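PDB 6N1B: carbohydrate-binding protein from Flavonifractor plautii, which probably removes the N-acetyl group from the terminal N-acetylgalactosamine of the blood group A antigen and is seen here binding a blood group B trisaccharide. Local coordinates for residues Asp44-Asp56 with Ile377-Ile389. Numbering follows the deposited sequence.
With CA (calcium ion), chain D.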
# COMPACT_ATOMS: atom_id res chain seq x y z
N ASP A 44 12.23 -15.47 13.76
CA ASP A 44 11.61 -16.75 13.54
C ASP A 44 12.71 -17.58 12.78
O ASP A 44 13.06 -17.25 11.69
CB ASP A 44 10.33 -16.64 12.69
CG ASP A 44 9.62 -17.94 12.53
OD1 ASP A 44 10.28 -19.02 12.37
OD2 ASP A 44 8.37 -17.99 12.54
N SER A 45 13.21 -18.60 13.44
CA SER A 45 14.29 -19.39 12.92
C SER A 45 14.10 -20.01 11.58
O SER A 45 15.07 -20.28 10.82
CB SER A 45 14.73 -20.42 13.90
OG SER A 45 13.76 -21.45 14.11
N ALA A 46 12.85 -20.21 11.24
CA ALA A 46 12.49 -20.83 9.95
C ALA A 46 12.32 -19.86 8.77
O ALA A 46 11.97 -20.26 7.63
CB ALA A 46 11.24 -21.67 10.07
N HIS A 47 12.62 -18.56 9.04
CA HIS A 47 12.48 -17.50 8.04
C HIS A 47 13.53 -16.47 8.08
O HIS A 47 13.98 -16.05 9.17
CB HIS A 47 11.11 -16.76 8.21
CG HIS A 47 9.93 -17.65 8.03
ND1 HIS A 47 9.56 -18.05 6.76
CD2 HIS A 47 9.07 -18.21 8.89
CE1 HIS A 47 8.48 -18.87 6.89
NE2 HIS A 47 8.17 -18.98 8.17
N ALA A 48 14.01 -16.09 6.90
CA ALA A 48 15.00 -14.97 6.85
C ALA A 48 14.38 -13.69 7.39
O ALA A 48 13.13 -13.44 7.27
CB ALA A 48 15.43 -14.74 5.42
N ASP A 49 15.19 -12.88 8.03
CA ASP A 49 14.78 -11.64 8.65
C ASP A 49 14.32 -10.62 7.60
O ASP A 49 14.72 -10.63 6.47
CB ASP A 49 16.00 -11.06 9.40
CG ASP A 49 16.34 -11.75 10.71
OD1 ASP A 49 15.55 -12.54 11.25
OD2 ASP A 49 17.45 -11.47 11.20
N ASP A 50 13.59 -9.59 8.11
CA ASP A 50 13.39 -8.37 7.39
C ASP A 50 12.61 -8.53 6.04
O ASP A 50 12.76 -7.74 5.12
CB ASP A 50 14.62 -7.54 7.21
CG ASP A 50 15.25 -7.14 8.52
OD1 ASP A 50 14.53 -6.94 9.49
OD2 ASP A 50 16.49 -7.16 8.63
N GLN A 51 11.77 -9.59 5.99
CA GLN A 51 10.86 -9.74 4.87
C GLN A 51 9.62 -8.81 5.08
O GLN A 51 9.07 -8.81 6.18
CB GLN A 51 10.46 -11.20 4.67
CG GLN A 51 11.63 -12.12 4.35
CD GLN A 51 11.17 -13.51 4.13
OE1 GLN A 51 10.40 -13.72 3.17
NE2 GLN A 51 11.56 -14.46 4.98
N VAL A 52 9.25 -8.14 3.98
CA VAL A 52 8.34 -7.04 4.08
C VAL A 52 7.55 -6.94 2.76
O VAL A 52 8.02 -7.35 1.69
CB VAL A 52 9.02 -5.69 4.36
CG1 VAL A 52 9.57 -5.63 5.81
CG2 VAL A 52 10.15 -5.42 3.37
N THR A 53 6.31 -6.35 2.89
CA THR A 53 5.46 -6.13 1.71
C THR A 53 4.57 -4.95 1.90
O THR A 53 4.44 -4.40 3.00
CB THR A 53 4.66 -7.49 1.44
OG1 THR A 53 4.15 -7.44 0.13
CG2 THR A 53 3.55 -7.64 2.44
N HIS A 54 3.92 -4.63 0.79
CA HIS A 54 2.83 -3.66 0.82
C HIS A 54 3.19 -2.31 1.49
O HIS A 54 2.60 -1.89 2.49
CB HIS A 54 1.58 -4.26 1.43
CG HIS A 54 0.27 -3.57 1.15
ND1 HIS A 54 -0.13 -2.29 1.53
CD2 HIS A 54 -0.77 -4.22 0.52
CE1 HIS A 54 -1.42 -2.19 1.10
NE2 HIS A 54 -1.78 -3.31 0.48
N PRO A 55 4.20 -1.64 0.91
CA PRO A 55 4.51 -0.34 1.40
C PRO A 55 3.38 0.64 1.08
O PRO A 55 2.75 0.51 0.03
CB PRO A 55 5.78 0.07 0.67
CG PRO A 55 5.59 -0.63 -0.66
CD PRO A 55 4.96 -1.96 -0.32
N ASP A 56 3.33 1.73 1.85
CA ASP A 56 2.60 2.94 1.46
C ASP A 56 3.40 4.18 1.90
O ASP A 56 3.67 4.28 3.13
CB ASP A 56 1.17 2.95 1.99
CG ASP A 56 0.35 3.93 1.16
OD1 ASP A 56 0.33 3.82 -0.09
OD2 ASP A 56 -0.21 4.91 1.76
N ILE A 377 22.46 -13.61 1.65
CA ILE A 377 21.40 -14.01 2.53
C ILE A 377 21.10 -15.46 2.29
O ILE A 377 20.78 -15.87 1.16
CB ILE A 377 20.14 -13.10 2.31
CG1 ILE A 377 20.21 -11.44 2.54
CG2 ILE A 377 18.93 -13.69 3.17
CD1 ILE A 377 20.87 -11.16 3.72
N GLN A 378 21.08 -16.21 3.38
CA GLN A 378 20.56 -17.55 3.32
C GLN A 378 19.04 -17.60 3.60
O GLN A 378 18.64 -17.40 4.72
CB GLN A 378 21.27 -18.37 4.44
CG GLN A 378 20.90 -19.77 4.70
CD GLN A 378 21.20 -20.58 3.52
OE1 GLN A 378 20.33 -20.82 2.65
NE2 GLN A 378 22.46 -20.86 3.32
N ALA A 379 18.26 -17.87 2.56
CA ALA A 379 16.84 -18.14 2.81
C ALA A 379 16.72 -19.39 3.62
O ALA A 379 17.53 -20.30 3.50
CB ALA A 379 16.04 -18.14 1.58
N LYS A 380 15.66 -19.49 4.46
CA LYS A 380 15.52 -20.54 5.42
C LYS A 380 14.55 -21.61 4.98
O LYS A 380 13.98 -21.60 3.85
CB LYS A 380 15.23 -19.96 6.83
CG LYS A 380 16.13 -18.78 7.35
CD LYS A 380 17.52 -19.07 7.43
CE LYS A 380 18.39 -17.93 8.19
NZ LYS A 380 19.45 -17.68 7.33
N SER A 381 14.34 -22.55 5.89
CA SER A 381 13.67 -23.77 5.52
C SER A 381 12.16 -23.58 5.11
O SER A 381 11.74 -24.32 4.24
CB SER A 381 13.72 -24.75 6.70
OG SER A 381 13.17 -24.11 7.84
N GLU A 382 11.48 -22.63 5.70
CA GLU A 382 10.09 -22.41 5.44
C GLU A 382 9.93 -21.16 4.58
O GLU A 382 8.76 -20.77 4.38
CB GLU A 382 9.25 -22.41 6.72
CG GLU A 382 9.36 -23.74 7.41
CD GLU A 382 8.47 -23.90 8.63
OE1 GLU A 382 7.48 -23.19 8.78
OE2 GLU A 382 8.72 -24.94 9.29
N ASP A 383 11.00 -20.61 4.03
CA ASP A 383 10.89 -19.53 3.05
C ASP A 383 10.57 -20.11 1.68
O ASP A 383 11.46 -20.23 0.83
CB ASP A 383 12.15 -18.72 3.05
CG ASP A 383 12.34 -17.80 4.23
OD1 ASP A 383 11.31 -17.38 4.84
OD2 ASP A 383 13.54 -17.63 4.62
N ASP A 384 9.32 -20.46 1.45
CA ASP A 384 8.92 -20.94 0.16
C ASP A 384 9.13 -19.92 -0.95
O ASP A 384 9.41 -20.20 -2.14
CB ASP A 384 7.46 -21.43 0.12
CG ASP A 384 7.14 -22.42 1.18
OD1 ASP A 384 7.86 -23.42 1.34
OD2 ASP A 384 6.26 -22.18 1.99
N ARG A 385 8.97 -18.62 -0.52
CA ARG A 385 9.23 -17.43 -1.30
C ARG A 385 9.83 -16.40 -0.30
O ARG A 385 9.80 -16.67 0.90
CB ARG A 385 7.85 -16.89 -1.86
CG ARG A 385 7.12 -17.88 -2.72
CD ARG A 385 5.84 -17.33 -3.30
NE ARG A 385 5.23 -18.37 -4.13
CZ ARG A 385 3.95 -18.60 -4.24
NH1 ARG A 385 3.03 -17.90 -3.61
NH2 ARG A 385 3.62 -19.68 -4.95
N ILE A 386 10.36 -15.34 -0.86
CA ILE A 386 10.90 -14.25 -0.05
C ILE A 386 10.20 -12.96 -0.48
O ILE A 386 10.02 -12.67 -1.63
CB ILE A 386 12.42 -14.10 -0.21
CG1 ILE A 386 13.19 -15.29 0.33
CG2 ILE A 386 12.96 -12.82 0.43
CD1 ILE A 386 13.27 -15.37 1.86
N TRP A 387 9.81 -12.18 0.54
CA TRP A 387 9.08 -10.92 0.37
C TRP A 387 10.01 -9.72 0.59
O TRP A 387 10.57 -9.61 1.72
CB TRP A 387 7.92 -10.79 1.38
CG TRP A 387 6.93 -11.93 1.46
CD1 TRP A 387 7.14 -13.15 1.94
CD2 TRP A 387 5.53 -11.88 1.04
NE1 TRP A 387 5.96 -13.92 1.95
CE2 TRP A 387 4.97 -13.15 1.35
CE3 TRP A 387 4.75 -10.91 0.48
CZ2 TRP A 387 3.64 -13.45 1.15
CZ3 TRP A 387 3.40 -11.22 0.19
CH2 TRP A 387 2.88 -12.47 0.54
N ARG A 388 10.10 -8.80 -0.36
CA ARG A 388 10.85 -7.57 -0.16
C ARG A 388 10.15 -6.37 -0.82
O ARG A 388 9.21 -6.51 -1.63
CB ARG A 388 12.27 -7.67 -0.85
CG ARG A 388 13.19 -8.78 -0.42
CD ARG A 388 13.63 -8.68 1.04
NE ARG A 388 14.57 -9.76 1.28
CZ ARG A 388 14.97 -10.17 2.45
NH1 ARG A 388 14.51 -9.60 3.58
NH2 ARG A 388 15.84 -11.20 2.53
N ILE A 389 10.67 -5.18 -0.49
CA ILE A 389 10.25 -3.90 -1.09
C ILE A 389 11.44 -3.26 -1.76
O ILE A 389 12.51 -3.10 -1.12
CB ILE A 389 9.72 -2.92 0.01
CG1 ILE A 389 8.44 -3.48 0.64
CG2 ILE A 389 9.48 -1.55 -0.57
CD1 ILE A 389 8.08 -2.80 1.99
CA CA D . -1.33 5.58 -0.45
O HOH W 1 6.46 -20.81 9.10
O HOH W 2 17.03 -11.48 5.23
O HOH W 3 8.83 -16.28 3.47
O HOH W 4 0.14 6.52 -2.01
O HOH W 5 0.33 7.51 0.64
O HOH W 6 -3.29 6.59 -1.39
O HOH W 7 -2.54 6.93 1.19
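Val52 at the start of strand 52-56 meets Trp387 of strand 385-389, the two strands running in roughly the same direction at 41° and joined by one backbone bond, Val52 N to Trp387 O (3.0 Å). Before the strands, Asp383 takes three of the hydrogen bonds between the segments. Its OD1 accepts from His47 ND1 (2.7 Å), the oxygen lying in the imidazole plane while the ring nitrogen stands above the carboxylate plane (38°), and from Gln51 NE2 (2.9 Å), the two donors arriving from opposite faces of the carboxylate. Its OD2 takes Ala48 N on the syn lone pair at 2.8 Å and Lys380 N on the anti side; three N-H groups of 44-56 and one of its own turn grip the carboxylate. Gln51, extended beyond CG, reaches across to the second segment: NE2 also donates to Ala48 O, while OE1 receives Trp387 N (3.1 Å) and lies at the indole edge. A water bridges His47 NE2 and Glu382 OE1, and Glu382 N donates to Ala46 O (3.1 Å). Arg388 bends at chi2 (-63°), which brings NH1 back to Asp49 O at 3.1 Å, with a weaker bond to Asp50 O. Farther along, Ile389 CD1 packs on Val52 CG2 (3.6 Å) and Pro55, and Thr53 lies alongside Trp387, its OG1 at the ring edge near CE3. The Trp387 side chain comes within about 5 Å of both galactose units of the bound glycan, and Asp56, through both carboxylate oxygens, binds a calcium ion with Asp122, Asp274 and four waters. The contact joins the edge of the sheet holding 52-60 and 67-75 to strand 385-395, which pairs with 351-361, consistent with neighbouring blades of a five-bladed beta-propeller.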